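Local coordinates for uncharacterized protein (Bombyx mori, PDB 5AZ0) that is an aldo-keto reductase of the silkworm, AKR2E5, and probably uses a nicotinamide cofactor to reduce carbonyl compounds to alcohols, at residues A[94-99]-A[126-131]; A[241-246]-A[258-263]. All coordinates share one frame; numbering follows the deposited sequence. Where two conformers were deposited one is given.

Interaction 1 of 2, residues A[94-99]-A[126-131]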
ATOM      1  N   VAL A  94       8.200  21.025  -4.821  1.00 35.56           N
ATOM      2  CA  VAL A  94       7.385  20.378  -5.888  1.00 35.88           C
ATOM      3  C   VAL A  94       6.179  21.199  -6.271  1.00 32.52           C
ATOM      4  O   VAL A  94       5.783  22.100  -5.533  1.00 37.55           O
ATOM      5  CB  VAL A  94       6.833  19.021  -5.384  1.00 31.45           C
ATOM      6  CG1 VAL A  94       7.952  18.027  -5.297  1.00 32.49           C
ATOM      7  CG2 VAL A  94       6.151  19.138  -4.030  1.00 30.39           C
ATOM      8  N   ARG A  95       5.614  20.862  -7.406  1.00 32.73           N
ATOM      9  CA  ARG A  95       4.268  21.240  -7.829  1.00 31.95           C
ATOM     10  C   ARG A  95       3.329  20.018  -7.538  1.00 36.36           C
ATOM     11  O   ARG A  95       3.795  18.848  -7.519  1.00 29.26           O
ATOM     12  CB  ARG A  95       4.224  21.514  -9.347  1.00 39.83           C
ATOM     13  CG  ARG A  95       4.801  22.870  -9.839  1.00 52.66           C
ATOM     14  CD  ARG A  95       4.584  23.097 -11.351  1.00 62.62           C
ATOM     15  NE  ARG A  95       5.444  22.150 -12.077  1.00 88.00           N
ATOM     16  CZ  ARG A  95       5.049  21.102 -12.827  1.00106.32           C
ATOM     17  NH1 ARG A  95       3.754  20.816 -13.066  1.00110.07           N
ATOM     18  NH2 ARG A  95       5.986  20.324 -13.376  1.00107.77           N
ATOM     19  N   ARG A  96       2.039  20.297  -7.335  1.00 34.81           N
ATOM     20  CA  ARG A  96       1.021  19.251  -7.107  1.00 35.92           C
ATOM     21  C   ARG A  96       1.188  18.141  -8.123  1.00 32.54           C
ATOM     22  O   ARG A  96       1.202  16.979  -7.761  1.00 26.84           O
ATOM     23  CB  ARG A  96      -0.413  19.837  -7.187  1.00 34.48           C
ATOM     24  CG  ARG A  96      -1.574  18.824  -7.418  1.00 30.65           C
ATOM     25  CD  ARG A  96      -1.691  17.972  -6.208  1.00 26.71           C
ATOM     26  NE  ARG A  96      -2.627  16.826  -6.308  1.00 27.09           N
ATOM     27  CZ  ARG A  96      -2.265  15.565  -6.530  1.00 21.69           C
ATOM     28  NH1 ARG A  96      -1.015  15.251  -6.878  1.00 20.08           N
ATOM     29  NH2 ARG A  96      -3.166  14.640  -6.479  1.00 19.65           N
ATOM     30  N   GLU A  97       1.358  18.539  -9.373  1.00 31.34           N
ATOM     31  CA  GLU A  97       1.441  17.684 -10.525  1.00 34.08           C
ATOM     32  C   GLU A  97       2.629  16.709 -10.441  1.00 34.91           C
ATOM     33  O   GLU A  97       2.645  15.722 -11.193  1.00 26.36           O
ATOM     34  CB  GLU A  97       1.649  18.538 -11.805  1.00 44.52           C
ATOM     35  CG  GLU A  97       0.445  19.370 -12.313  1.00 61.03           C
ATOM     36  CD  GLU A  97      -0.001  20.597 -11.451  1.00 69.91           C
ATOM     37  OE1 GLU A  97       0.809  21.229 -10.713  1.00 51.67           O
ATOM     38  OE2 GLU A  97      -1.212  20.936 -11.502  1.00 88.25           O
ATOM     39  N   ASP A  98       3.647  17.022  -9.625  1.00 26.41           N
ATOM     40  CA  ASP A  98       4.770  16.103  -9.534  1.00 30.53           C
ATOM     41  C   ASP A  98       4.457  14.950  -8.577  1.00 28.89           C
ATOM     42  O   ASP A  98       5.231  14.008  -8.520  1.00 27.74           O
ATOM     43  CB  ASP A  98       6.019  16.838  -9.008  1.00 29.29           C
ATOM     44  CG  ASP A  98       6.395  18.087  -9.887  1.00 30.03           C
ATOM     45  OD1 ASP A  98       6.273  18.033 -11.121  1.00 31.02           O
ATOM     46  OD2 ASP A  98       6.726  19.123  -9.300  1.00 30.33           O
ATOM     47  N   LEU A  99       3.454  15.124  -7.714  1.00 24.50           N
ATOM     48  CA  LEU A  99       3.214  14.171  -6.664  1.00 27.99           C
ATOM     49  C   LEU A  99       2.180  13.121  -7.116  1.00 23.46           C
ATOM     50  O   LEU A  99       1.279  13.466  -7.844  1.00 23.21           O
ATOM     51  CB  LEU A  99       2.707  14.866  -5.434  1.00 26.90           C
ATOM     52  CG  LEU A  99       3.686  15.859  -4.858  1.00 28.19           C
ATOM     53  CD1 LEU A  99       2.975  16.653  -3.755  1.00 28.72           C
ATOM     54  CD2 LEU A  99       4.866  15.120  -4.298  1.00 27.37           C
ATOM     55  N   LEU A 126      -6.911  16.376   3.015  1.00 21.16           N
ATOM     56  CA  LEU A 126      -5.621  16.453   2.355  1.00 20.50           C
ATOM     57  C   LEU A 126      -5.418  17.799   1.692  1.00 20.65           C
ATOM     58  O   LEU A 126      -4.343  18.062   1.289  1.00 20.04           O
ATOM     59  CB  LEU A 126      -5.545  15.398   1.228  1.00 21.38           C
ATOM     60  CG  LEU A 126      -5.445  13.993   1.801  1.00 22.40           C
ATOM     61  CD1 LEU A 126      -5.815  12.994   0.700  1.00 21.79           C
ATOM     62  CD2 LEU A 126      -4.016  13.734   2.300  1.00 20.47           C
ATOM     63  N   GLY A 127      -6.471  18.617   1.547  1.00 22.11           N
ATOM     64  CA  GLY A 127      -6.370  19.908   0.926  1.00 20.96           C
ATOM     65  C   GLY A 127      -6.272  19.825  -0.598  1.00 22.25           C
ATOM     66  O   GLY A 127      -5.636  20.672  -1.194  1.00 20.13           O
ATOM     67  N   LEU A 128      -6.900  18.835  -1.243  1.00 20.49           N
ATOM     68  CA  LEU A 128      -6.721  18.636  -2.683  1.00 20.42           C
ATOM     69  C   LEU A 128      -7.991  18.698  -3.477  1.00 19.98           C
ATOM     70  O   LEU A 128      -9.087  18.403  -2.938  1.00 19.43           O
ATOM     71  CB  LEU A 128      -6.095  17.249  -2.905  1.00 21.38           C
ATOM     72  CG  LEU A 128      -4.817  16.940  -2.180  1.00 21.77           C
ATOM     73  CD1 LEU A 128      -4.432  15.466  -2.370  1.00 24.89           C
ATOM     74  CD2 LEU A 128      -3.705  17.855  -2.685  1.00 24.20           C
ATOM     75  N   ASP A 129      -7.866  19.002  -4.761  1.00 18.34           N
ATOM     76  CA  ASP A 129      -8.921  18.857  -5.784  0.50 19.80           C
ATOM     77  C   ASP A 129      -9.180  17.384  -6.050  1.00 22.42           C
ATOM     78  O   ASP A 129     -10.309  16.966  -6.163  1.00 25.12           O
ATOM     79  CB  ASP A 129      -8.466  19.479  -7.116  0.50 19.26           C
ATOM     80  CG  ASP A 129      -9.484  19.312  -8.271  0.50 19.16           C
ATOM     81  OD1 ASP A 129     -10.503  20.058  -8.208  0.50 18.15           O
ATOM     82  OD2 ASP A 129      -9.219  18.510  -9.261  0.50 16.87           O
ATOM     83  N   HIS A 130      -8.068  16.624  -6.211  1.00 20.64           N
ATOM     84  CA  HIS A 130      -8.109  15.218  -6.578  1.00 21.02           C
ATOM     85  C   HIS A 130      -6.943  14.478  -6.021  1.00 18.26           C
ATOM     86  O   HIS A 130      -5.914  15.057  -5.670  1.00 18.11           O
ATOM     87  CB  HIS A 130      -8.155  15.023  -8.098  1.00 21.67           C
ATOM     88  CG  HIS A 130      -6.987  15.642  -8.793  1.00 22.15           C
ATOM     89  ND1 HIS A 130      -7.033  16.931  -9.305  1.00 23.96           N
ATOM     90  CD2 HIS A 130      -5.730  15.189  -9.012  1.00 22.37           C
ATOM     91  CE1 HIS A 130      -5.845  17.226  -9.819  1.00 24.54           C
ATOM     92  NE2 HIS A 130      -5.051  16.180  -9.685  1.00 22.90           N
ATOM     93  N   VAL A 131      -7.128  13.172  -5.859  1.00 18.68           N
ATOM     94  CA  VAL A 131      -6.016  12.277  -5.618  1.00 18.65           C
ATOM     95  C   VAL A 131      -5.600  11.673  -6.949  1.00 17.55           C
ATOM     96  O   VAL A 131      -6.355  11.723  -7.921  1.00 18.36           O
ATOM     97  CB  VAL A 131      -6.315  11.133  -4.610  1.00 18.98           C
ATOM     98  CG1 VAL A 131      -6.270  11.648  -3.140  1.00 19.95           C
ATOM     99  CG2 VAL A 131      -7.626  10.405  -4.900  1.00 17.38           C
TER
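Arg96 reaches across to His130, and its NH2 donates to the backbone O of His130 at 2.9 Å. The bond is nearly straight, 169° at the hydrogen; the oxygen lies in the guanidinium plane, yet is approached from above its own carbonyl plane. The reach comes from a chain with CG anti to the backbone N and one bend at chi2 (67°). The His130 ring meets the same end of the arginine, its CD2 3.6 Å from Arg96 NH2 and its NE2 over one guanidinium face, the two planes 29° apart. Leu128 crosses the arginine at about a right angle and sets CD2 3.9 Å from Arg96 NE, a buried nitrogen with no polar partner in the model. Both segments lie in connections running from a helix into a strand of the TIM barrel, 100-105 and its neighbour 133-136, so the arginine joins adjacent helix-to-strand connections. NH2 also bonds Asn132 OD1, while NH1 makes a weak bond of 3.1 Å to Leu99 O in its own loop. A leucine in place of Arg96 would probably leave His130 O and Asn132 OD1 without this donor and the two loops without their polar tie.

Interaction 2 of 2, residues A[241-246]-A[258-263]; sequences PKLDNP and TVTQVN
Leu243 meets Val259 and Thr260 through apolar contacts. Its methyl CD2 comes 4.0 Å from CG2 of Thr260 and 4.1 Å from CG1 of Val259, so one branch of the leucine touches methyl groups of two consecutive helical residues. With CG anti to its own carbonyl carbon (chi1 -71°), the leucine turns its end closer to the helix than the direction of its first bond suggests. A second approach involves the backbone: Leu243 O lies 3.7 Å from CG2 of Val259, putting the carbonyl against the other branch of the valine. Around this patch, Pro231 touches the leucine and Met248 and Leu249 of helix 246-255 touch Val259.

The hydrogen bonds run within each segment or to residues nearby in the fold, and shape the two facing backbones. Residues 242-245 form a type I turn, closed by a weak bond from Asn245 N to Lys242 O, and Asn245 then caps the next helix through Met248 N. On the facing segment, Thr258 N donates to Gln261 OE1 at 2.8 Å, while Gln261 N gives a weak bond to Thr258 OG1 at 3.3 Å. Glu286 also bonds Thr258 OG1. Reciprocal bonds of this kind make a capping box, here starting helix 259-269, and the contact packs the loop leaving strand 219-223 against the last helix before strand 273-274, within the long connection between these two strands of the TIM barrel.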
ATOM      1  N   PRO A 241      13.947 -14.705   6.324  1.00 41.00           N
ATOM      2  CA  PRO A 241      15.160 -14.077   6.828  1.00 43.30           C
ATOM      3  C   PRO A 241      14.959 -13.044   7.920  1.00 50.63           C
ATOM      4  O   PRO A 241      13.990 -12.240   7.878  1.00 48.08           O
ATOM      5  CB  PRO A 241      15.682 -13.351   5.608  1.00 44.05           C
ATOM      6  CG  PRO A 241      14.460 -13.001   4.820  1.00 43.26           C
ATOM      7  CD  PRO A 241      13.348 -13.911   5.244  1.00 43.99           C
ATOM      8  N   LYS A 242      15.888 -13.078   8.880  1.00 54.23           N
ATOM      9  CA  LYS A 242      16.099 -11.991   9.843  1.00 50.37           C
ATOM     10  C   LYS A 242      17.150 -11.083   9.315  1.00 44.02           C
ATOM     11  O   LYS A 242      17.744 -11.376   8.284  1.00 42.54           O
ATOM     12  CB  LYS A 242      16.419 -12.540  11.244  1.00 52.23           C
ATOM     13  CG  LYS A 242      15.226 -13.221  11.926  1.00 59.71           C
ATOM     14  CD  LYS A 242      13.849 -12.615  11.523  1.00 69.62           C
ATOM     15  CE  LYS A 242      12.621 -13.331  12.095  1.00 67.88           C
ATOM     16  NZ  LYS A 242      11.448 -13.114  11.190  1.00 63.28           N
ATOM     17  N   LEU A 243      17.349  -9.922   9.946  1.00 48.94           N
ATOM     18  CA  LEU A 243      18.324  -8.927   9.383  1.00 49.84           C
ATOM     19  C   LEU A 243      19.763  -9.431   9.384  1.00 52.66           C
ATOM     20  O   LEU A 243      20.554  -8.995   8.549  1.00 48.96           O
ATOM     21  CB  LEU A 243      18.270  -7.581  10.134  1.00 55.42           C
ATOM     22  CG  LEU A 243      17.031  -6.719   9.908  1.00 60.00           C
ATOM     23  CD1 LEU A 243      16.897  -5.615  10.969  1.00 62.71           C
ATOM     24  CD2 LEU A 243      17.053  -6.160   8.495  1.00 59.68           C
ATOM     25  N   ASP A 244      20.081 -10.349  10.321  1.00 58.74           N
ATOM     26  CA  ASP A 244      21.400 -11.004  10.411  1.00 63.42           C
ATOM     27  C   ASP A 244      21.471 -12.298   9.589  1.00 68.79           C
ATOM     28  O   ASP A 244      22.241 -13.183   9.937  1.00 73.91           O
ATOM     29  CB  ASP A 244      21.794 -11.269  11.890  1.00 59.29           C
ATOM     30  CG  ASP A 244      20.774 -12.142  12.653  1.00 69.56           C
ATOM     31  OD1 ASP A 244      19.906 -12.787  12.028  1.00 71.08           O
ATOM     32  OD2 ASP A 244      20.834 -12.187  13.907  1.00 75.93           O
ATOM     33  N   ASN A 245      20.687 -12.422   8.511  1.00 62.05           N
ATOM     34  CA  ASN A 245      20.681 -13.661   7.710  1.00 51.29           C
ATOM     35  C   ASN A 245      21.886 -13.706   6.783  1.00 49.72           C
ATOM     36  O   ASN A 245      22.049 -12.812   5.934  1.00 44.41           O
ATOM     37  CB  ASN A 245      19.372 -13.838   6.925  1.00 49.55           C
ATOM     38  CG  ASN A 245      19.377 -15.088   6.060  1.00 42.89           C
ATOM     39  OD1 ASN A 245      19.995 -15.130   4.959  1.00 43.25           O
ATOM     40  ND2 ASN A 245      18.691 -16.111   6.542  1.00 38.36           N
ATOM     41  N   PRO A 246      22.758 -14.753   6.943  1.00 53.33           N
ATOM     42  CA  PRO A 246      23.973 -14.772   6.151  1.00 46.64           C
ATOM     43  C   PRO A 246      23.793 -14.729   4.654  1.00 46.63           C
ATOM     44  O   PRO A 246      24.608 -14.061   3.969  1.00 48.72           O
ATOM     45  CB  PRO A 246      24.671 -16.089   6.595  1.00 51.53           C
ATOM     46  CG  PRO A 246      24.235 -16.271   7.994  1.00 49.33           C
ATOM     47  CD  PRO A 246      22.808 -15.771   8.020  1.00 51.53           C
ATOM     48  N   THR A 258      22.578  -2.956   1.547  1.00 42.36           N
ATOM     49  CA  THR A 258      22.078  -3.554   2.757  1.00 39.00           C
ATOM     50  C   THR A 258      20.979  -4.646   2.509  1.00 41.11           C
ATOM     51  O   THR A 258      20.513  -4.888   1.386  1.00 36.22           O
ATOM     52  CB  THR A 258      21.519  -2.470   3.681  1.00 45.69           C
ATOM     53  OG1 THR A 258      20.240  -2.006   3.199  1.00 47.96           O
ATOM     54  CG2 THR A 258      22.519  -1.260   3.806  1.00 45.56           C
ATOM     55  N   VAL A 259      20.573  -5.266   3.601  1.00 40.37           N
ATOM     56  CA  VAL A 259      19.659  -6.372   3.570  1.00 45.43           C
ATOM     57  C   VAL A 259      18.266  -5.858   3.174  1.00 44.34           C
ATOM     58  O   VAL A 259      17.595  -6.482   2.367  1.00 42.17           O
ATOM     59  CB  VAL A 259      19.672  -7.141   4.898  1.00 41.12           C
ATOM     60  CG1 VAL A 259      18.452  -8.024   5.066  1.00 48.34           C
ATOM     61  CG2 VAL A 259      20.925  -8.004   4.980  1.00 44.96           C
ATOM     62  N   THR A 260      17.870  -4.716   3.717  1.00 41.46           N
ATOM     63  CA  THR A 260      16.592  -4.136   3.377  1.00 40.01           C
ATOM     64  C   THR A 260      16.586  -3.700   1.923  1.00 34.24           C
ATOM     65  O   THR A 260      15.593  -3.848   1.250  1.00 35.33           O
ATOM     66  CB  THR A 260      16.226  -2.982   4.299  1.00 40.66           C
ATOM     67  OG1 THR A 260      17.264  -2.023   4.274  1.00 39.28           O
ATOM     68  CG2 THR A 260      16.008  -3.480   5.660  1.00 42.12           C
ATOM     69  N   GLN A 261      17.703  -3.227   1.420  1.00 31.70           N
ATOM     70  CA  GLN A 261      17.768  -2.839   0.044  1.00 33.50           C
ATOM     71  C   GLN A 261      17.689  -3.980  -0.953  1.00 36.88           C
ATOM     72  O   GLN A 261      17.248  -3.762  -2.109  1.00 31.84           O
ATOM     73  CB  GLN A 261      19.048  -2.057  -0.257  1.00 35.55           C
ATOM     74  CG  GLN A 261      19.141  -0.706   0.442  1.00 41.15           C
ATOM     75  CD  GLN A 261      20.516  -0.034   0.288  1.00 45.31           C
ATOM     76  OE1 GLN A 261      21.538  -0.690   0.355  1.00 46.47           O
ATOM     77  NE2 GLN A 261      20.527   1.269   0.016  1.00 47.58           N
ATOM     78  N   VAL A 262      18.228  -5.141  -0.550  1.00 35.13           N
ATOM     79  CA  VAL A 262      18.127  -6.326  -1.335  1.00 37.12           C
ATOM     80  C   VAL A 262      16.653  -6.695  -1.464  1.00 29.09           C
ATOM     81  O   VAL A 262      16.200  -6.868  -2.556  1.00 30.79           O
ATOM     82  CB  VAL A 262      18.946  -7.524  -0.745  1.00 38.13           C
ATOM     83  CG1 VAL A 262      18.636  -8.838  -1.466  1.00 36.15           C
ATOM     84  CG2 VAL A 262      20.445  -7.261  -0.894  1.00 39.08           C
ATOM     85  N   ASN A 263      15.998  -6.820  -0.337  1.00 27.50           N
ATOM     86  CA  ASN A 263      14.547  -7.013  -0.249  1.00 33.81           C
ATOM     87  C   ASN A 263      13.754  -6.059  -1.169  1.00 32.79           C
ATOM     88  O   ASN A 263      13.003  -6.531  -2.022  1.00 30.14           O
ATOM     89  CB  ASN A 263      14.115  -6.894   1.185  1.00 29.57           C
ATOM     90  CG  ASN A 263      12.711  -7.389   1.450  1.00 32.62           C
ATOM     91  OD1 ASN A 263      11.819  -7.434   0.561  1.00 42.46           O
ATOM     92  ND2 ASN A 263      12.470  -7.717   2.681  1.00 30.53           N
TER

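Overall arrangement
The two contacts lie far apart on one barrel, with centres about 35 Å apart and nearest atoms about 21 Å apart. Both are peripheral, their centres about 18 and 21 Å from that of the chain. Interaction 1 joins connections that enter strands, whereas 241-246 follows one, so it starts from the end of the strands opposite to the one that 94-99 and 126-131 lead into. In aldo-keto reductases the cofactor and substrate bind at the C-terminal ends of the strands, the side from which 241-246 starts. A calcium ion is modelled about 3 Å from the Arg96 side chain (nearest atoms), but a cation beside an arginine is an unlikely pairing, which leaves its identity doubtful and any role unsupported.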